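Local structure of aspartate carbamoyltransferase (Leishmania major, 7K46) at residues T3-V15 against D25-H39. The protein probably catalyses the transfer of a carbamoyl group from carbamoyl phosphate to L-aspartate, an early step of de novo pyrimidine synthesis. Sequence-based numbering, arbitrary orientation.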
loop_
_atom_site.group_PDB
_atom_site.type_symbol
_atom_site.label_atom_id
_atom_site.label_comp_id
_atom_site.label_asym_id
_atom_site.label_seq_id
_atom_site.Cartn_x
_atom_site.Cartn_y
_atom_site.Cartn_z
ATOM N N THR A 3 -19.437 15.944 16.515
ATOM C CA THR A 3 -19.129 14.706 17.224
ATOM C C THR A 3 -20.185 13.632 16.916
ATOM O O THR A 3 -21.331 13.949 16.582
ATOM C CB THR A 3 -19.027 14.945 18.755
ATOM O OG1 THR A 3 -18.180 13.950 19.347
ATOM C CG2 THR A 3 -20.404 14.909 19.420
ATOM N N PHE A 4 -19.788 12.363 17.002
ATOM C CA PHE A 4 -20.667 11.239 16.709
ATOM C C PHE A 4 -20.749 10.317 17.919
ATOM O O PHE A 4 -19.783 10.166 18.675
ATOM C CB PHE A 4 -20.173 10.439 15.493
ATOM C CG PHE A 4 -20.088 11.245 14.228
ATOM C CD1 PHE A 4 -21.230 11.542 13.505
ATOM C CD2 PHE A 4 -18.863 11.691 13.756
ATOM C CE1 PHE A 4 -21.163 12.286 12.339
ATOM C CE2 PHE A 4 -18.788 12.435 12.595
ATOM C CZ PHE A 4 -19.947 12.730 11.881
ATOM N N ASN A 5 -21.909 9.686 18.097
ATOM C CA ASN A 5 -22.070 8.730 19.184
ATOM C C ASN A 5 -21.852 7.323 18.658
ATOM O O ASN A 5 -22.597 6.876 17.768
ATOM C CB ASN A 5 -23.447 8.856 19.822
ATOM C CG ASN A 5 -23.660 10.216 20.467
ATOM O OD1 ASN A 5 -22.961 10.583 21.417
ATOM N ND2 ASN A 5 -24.617 10.979 19.944
ATOM N N PRO A 6 -20.858 6.598 19.158
ATOM C CA PRO A 6 -20.634 5.234 18.670
ATOM C C PRO A 6 -21.772 4.309 19.080
ATOM O O PRO A 6 -22.473 4.547 20.067
ATOM C CB PRO A 6 -19.318 4.838 19.347
ATOM C CG PRO A 6 -19.315 5.625 20.613
ATOM C CD PRO A 6 -19.969 6.938 20.283
ATOM N N VAL A 7 -21.981 3.259 18.285
ATOM C CA VAL A 7 -22.923 2.200 18.656
ATOM C C VAL A 7 -22.225 1.352 19.717
ATOM O O VAL A 7 -21.331 0.557 19.412
ATOM C CB VAL A 7 -23.369 1.363 17.455
ATOM C CG1 VAL A 7 -24.419 0.316 17.892
ATOM C CG2 VAL A 7 -23.942 2.273 16.358
ATOM N N ALA A 8 -22.631 1.530 20.976
ATOM C CA ALA A 8 -21.837 1.032 22.095
ATOM C C ALA A 8 -21.696 -0.488 22.088
ATOM O O ALA A 8 -20.683 -1.013 22.557
ATOM C CB ALA A 8 -22.444 1.507 23.416
ATOM N N SER A 9 -22.687 -1.214 21.561
ATOM C CA SER A 9 -22.610 -2.672 21.604
ATOM C C SER A 9 -21.464 -3.222 20.764
ATOM O O SER A 9 -21.054 -4.369 20.975
ATOM C CB SER A 9 -23.924 -3.294 21.133
ATOM O OG SER A 9 -24.202 -2.910 19.801
ATOM N N LEU A 10 -20.939 -2.443 19.818
ATOM C CA LEU A 10 -19.819 -2.905 19.006
ATOM C C LEU A 10 -18.452 -2.647 19.630
ATOM O O LEU A 10 -17.451 -3.105 19.072
ATOM C CB LEU A 10 -19.843 -2.251 17.616
ATOM C CG LEU A 10 -20.822 -2.847 16.591
ATOM C CD1 LEU A 10 -22.260 -2.465 16.906
ATOM C CD2 LEU A 10 -20.467 -2.433 15.174
ATOM N N LYS A 11 -18.374 -1.930 20.747
ATOM C CA LYS A 11 -17.076 -1.495 21.255
ATOM C C LYS A 11 -16.170 -2.692 21.536
ATOM O O LYS A 11 -16.525 -3.584 22.312
ATOM C CB LYS A 11 -17.256 -0.660 22.523
ATOM C CG LYS A 11 -15.931 -0.154 23.106
ATOM C CD LYS A 11 -16.120 0.535 24.455
ATOM C CE LYS A 11 -14.784 1.063 24.983
ATOM N NZ LYS A 11 -14.922 1.748 26.301
ATOM N N GLY A 12 -15.007 -2.709 20.881
ATOM C CA GLY A 12 -14.014 -3.744 21.089
ATOM C C GLY A 12 -14.409 -5.129 20.628
ATOM O O GLY A 12 -13.766 -6.100 21.023
ATOM N N GLN A 13 -15.430 -5.248 19.785
ATOM C CA GLN A 13 -15.974 -6.529 19.358
ATOM C C GLN A 13 -15.589 -6.855 17.921
ATOM O O GLN A 13 -15.689 -6.004 17.027
ATOM C CB GLN A 13 -17.501 -6.537 19.470
ATOM C CG GLN A 13 -17.986 -6.533 20.902
ATOM C CD GLN A 13 -17.414 -7.687 21.692
ATOM O OE1 GLN A 13 -17.624 -8.849 21.349
ATOM N NE2 GLN A 13 -16.677 -7.377 22.751
ATOM N N SER A 14 -15.166 -8.100 17.701
ATOM C CA SER A 14 -15.039 -8.606 16.340
ATOM C C SER A 14 -16.414 -8.660 15.684
ATOM O O SER A 14 -17.433 -8.871 16.344
ATOM C CB SER A 14 -14.411 -10.006 16.336
ATOM O OG SER A 14 -13.046 -9.983 16.732
ATOM N N VAL A 15 -16.438 -8.454 14.373
ATOM C CA VAL A 15 -17.671 -8.468 13.591
ATOM C C VAL A 15 -17.566 -9.657 12.645
ATOM O O VAL A 15 -16.931 -9.581 11.582
ATOM C CB VAL A 15 -17.893 -7.148 12.847
ATOM C CG1 VAL A 15 -19.133 -7.244 11.955
ATOM C CG2 VAL A 15 -18.053 -6.007 13.860
ATOM N N ASP A 25 -29.404 -2.418 17.018
ATOM C CA ASP A 25 -28.031 -2.192 16.551
ATOM C C ASP A 25 -28.020 -1.730 15.099
ATOM O O ASP A 25 -27.265 -0.825 14.719
ATOM C CB ASP A 25 -27.183 -3.468 16.644
ATOM C CG ASP A 25 -26.919 -3.947 18.069
ATOM O OD1 ASP A 25 -26.841 -3.131 19.024
ATOM O OD2 ASP A 25 -26.743 -5.183 18.207
ATOM N N ILE A 26 -28.811 -2.393 14.258
ATOM C CA ILE A 26 -28.840 -2.065 12.835
ATOM C C ILE A 26 -29.394 -0.662 12.624
ATOM O O ILE A 26 -28.827 0.134 11.858
ATOM C CB ILE A 26 -29.645 -3.126 12.063
ATOM C CG1 ILE A 26 -28.933 -4.488 12.153
ATOM C CG2 ILE A 26 -29.851 -2.703 10.603
ATOM C CD1 ILE A 26 -29.762 -5.652 11.628
ATOM N N ASP A 27 -30.505 -0.336 13.300
ATOM C CA ASP A 27 -31.043 1.026 13.262
ATOM C C ASP A 27 -29.965 2.040 13.625
ATOM O O ASP A 27 -29.815 3.078 12.969
ATOM C CB ASP A 27 -32.218 1.193 14.239
ATOM C CG ASP A 27 -33.450 0.389 13.858
ATOM O OD1 ASP A 27 -33.606 0.013 12.682
ATOM O OD2 ASP A 27 -34.284 0.158 14.762
ATOM N N ALA A 28 -29.219 1.758 14.696
ATOM C CA ALA A 28 -28.223 2.709 15.175
ATOM C C ALA A 28 -27.073 2.837 14.187
ATOM O O ALA A 28 -26.568 3.942 13.957
ATOM C CB ALA A 28 -27.713 2.285 16.551
ATOM N N LEU A 29 -26.646 1.719 13.589
ATOM C CA LEU A 29 -25.580 1.780 12.591
ATOM C C LEU A 29 -26.038 2.524 11.345
ATOM O O LEU A 29 -25.262 3.274 10.733
ATOM C CB LEU A 29 -25.110 0.367 12.231
ATOM C CG LEU A 29 -24.245 -0.378 13.246
ATOM C CD1 LEU A 29 -24.093 -1.855 12.881
ATOM C CD2 LEU A 29 -22.856 0.275 13.353
ATOM N N ILE A 30 -27.293 2.328 10.943
ATOM C CA ILE A 30 -27.814 3.067 9.801
ATOM C C ILE A 30 -27.763 4.570 10.070
ATOM O O ILE A 30 -27.307 5.352 9.227
ATOM C CB ILE A 30 -29.241 2.597 9.465
ATOM C CG1 ILE A 30 -29.195 1.225 8.791
ATOM C CG2 ILE A 30 -29.940 3.617 8.572
ATOM C CD1 ILE A 30 -30.584 0.607 8.593
ATOM N N GLN A 31 -28.252 4.998 11.241
ATOM C CA GLN A 31 -28.275 6.430 11.540
ATOM C C GLN A 31 -26.863 7.005 11.614
ATOM O O GLN A 31 -26.613 8.124 11.147
ATOM C CB GLN A 31 -29.026 6.690 12.850
ATOM C CG GLN A 31 -29.323 8.168 13.100
ATOM C CD GLN A 31 -30.191 8.771 12.008
ATOM O OE1 GLN A 31 -31.311 8.317 11.771
ATOM N NE2 GLN A 31 -29.667 9.786 11.322
ATOM N N LEU A 32 -25.926 6.255 12.197
ATOM C CA LEU A 32 -24.551 6.736 12.305
ATOM C C LEU A 32 -23.906 6.854 10.930
ATOM O O LEU A 32 -23.214 7.837 10.647
ATOM C CB LEU A 32 -23.738 5.805 13.219
ATOM C CG LEU A 32 -22.240 6.097 13.430
ATOM C CD1 LEU A 32 -22.046 7.517 13.934
ATOM C CD2 LEU A 32 -21.617 5.083 14.412
ATOM N N ALA A 33 -24.140 5.872 10.053
ATOM C CA ALA A 33 -23.585 5.942 8.705
ATOM C C ALA A 33 -24.136 7.145 7.951
ATOM O O ALA A 33 -23.387 7.865 7.277
ATOM C CB ALA A 33 -23.878 4.645 7.943
ATOM N N LEU A 34 -25.439 7.397 8.073
ATOM C CA LEU A 34 -26.028 8.544 7.388
ATOM C C LEU A 34 -25.515 9.856 7.965
ATOM O O LEU A 34 -25.279 10.814 7.219
ATOM C CB LEU A 34 -27.553 8.478 7.474
ATOM C CG LEU A 34 -28.197 7.324 6.698
ATOM C CD1 LEU A 34 -29.726 7.323 6.898
ATOM C CD2 LEU A 34 -27.849 7.402 5.220
ATOM N N ASP A 35 -25.339 9.924 9.291
ATOM C CA ASP A 35 -24.809 11.142 9.903
ATOM C C ASP A 35 -23.384 11.412 9.432
ATOM O O ASP A 35 -23.020 12.560 9.144
ATOM C CB ASP A 35 -24.873 11.037 11.429
ATOM C CG ASP A 35 -26.306 11.066 11.963
ATOM O OD1 ASP A 35 -27.228 11.397 11.192
ATOM O OD2 ASP A 35 -26.514 10.763 13.156
ATOM N N MET A 36 -22.572 10.360 9.317
ATOM C CA MET A 36 -21.230 10.522 8.769
ATOM C C MET A 36 -21.270 10.915 7.299
ATOM O O MET A 36 -20.453 11.729 6.853
ATOM C CB MET A 36 -20.429 9.234 8.951
ATOM C CG MET A 36 -20.061 8.991 10.393
ATOM S SD MET A 36 -19.185 7.439 10.561
ATOM C CE MET A 36 -18.600 7.610 12.243
ATOM N N LYS A 37 -22.202 10.339 6.527
ATOM C CA LYS A 37 -22.334 10.723 5.123
ATOM C C LYS A 37 -22.579 12.222 4.988
ATOM O O LYS A 37 -21.911 12.902 4.203
ATOM C CB LYS A 37 -23.458 9.925 4.456
ATOM C CG LYS A 37 -23.697 10.243 2.972
ATOM C CD LYS A 37 -24.814 9.345 2.426
ATOM C CE LYS A 37 -25.034 9.501 0.922
ATOM N NZ LYS A 37 -25.438 10.873 0.545
ATOM N N THR A 38 -23.517 12.763 5.763
ATOM C CA THR A 38 -23.780 14.199 5.686
ATOM C C THR A 38 -22.530 15.001 6.026
ATOM O O THR A 38 -22.167 15.946 5.311
ATOM C CB THR A 38 -24.920 14.573 6.626
ATOM O OG1 THR A 38 -26.094 13.833 6.263
ATOM C CG2 THR A 38 -25.203 16.062 6.553
ATOM N N HIS A 39 -21.866 14.626 7.121
ATOM C CA HIS A 39 -20.643 15.286 7.582
ATOM C C HIS A 39 -19.563 15.269 6.505
ATOM O O HIS A 39 -19.038 16.318 6.113
ATOM C CB HIS A 39 -20.169 14.565 8.850
ATOM C CG HIS A 39 -18.975 15.171 9.524
ATOM N ND1 HIS A 39 -19.081 16.161 10.477
ATOM C CD2 HIS A 39 -17.656 14.871 9.439
ATOM C CE1 HIS A 39 -17.877 16.474 10.923
ATOM N NE2 HIS A 39 -16.993 15.703 10.312
#
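Phe4 lies along one flank of helix 23-41 and spans its Leu32, Met36 and His39 side chains. Its CB meets Leu32 CD1 at 3.8 Å, and CD1 continues past the same methyl. With chi1 at -60°, CG is anti to the carbonyl carbon and the ring runs on toward the C-terminal end of the helix. There CE1 comes 3.7 Å from the backbone O of Asp35, near the ring plane, while Met36 CG sits over the ring centre in a CH-pi contact, 4.0 Å from the centroid. The sulfur lies farther out above the face. At the tip, Phe4 CZ points onto the imidazole face of His39, 3.5 Å from CG and off toward the rim, a T-shaped stack with planes at 79°; a hydrogen bond between His39 NE2 and Thr45 O helps fix that ring's rotation.

Toward the start of the helix, Val7 CG2 wedges between Ala28 CB and Leu29 CD2, both 3.8 Å away, and Leu10 reaches Leu29 tip to tip. Ser9 OG donates to Asp25 OD1 at 2.8 Å from well above the carboxylate plane.

Segment 3-15 thus packs on a helix of the carbamoyl phosphate-binding domain and on C-terminal helix 309-326, through Phe323 and Ser324, before Val15 joins strand 131-133.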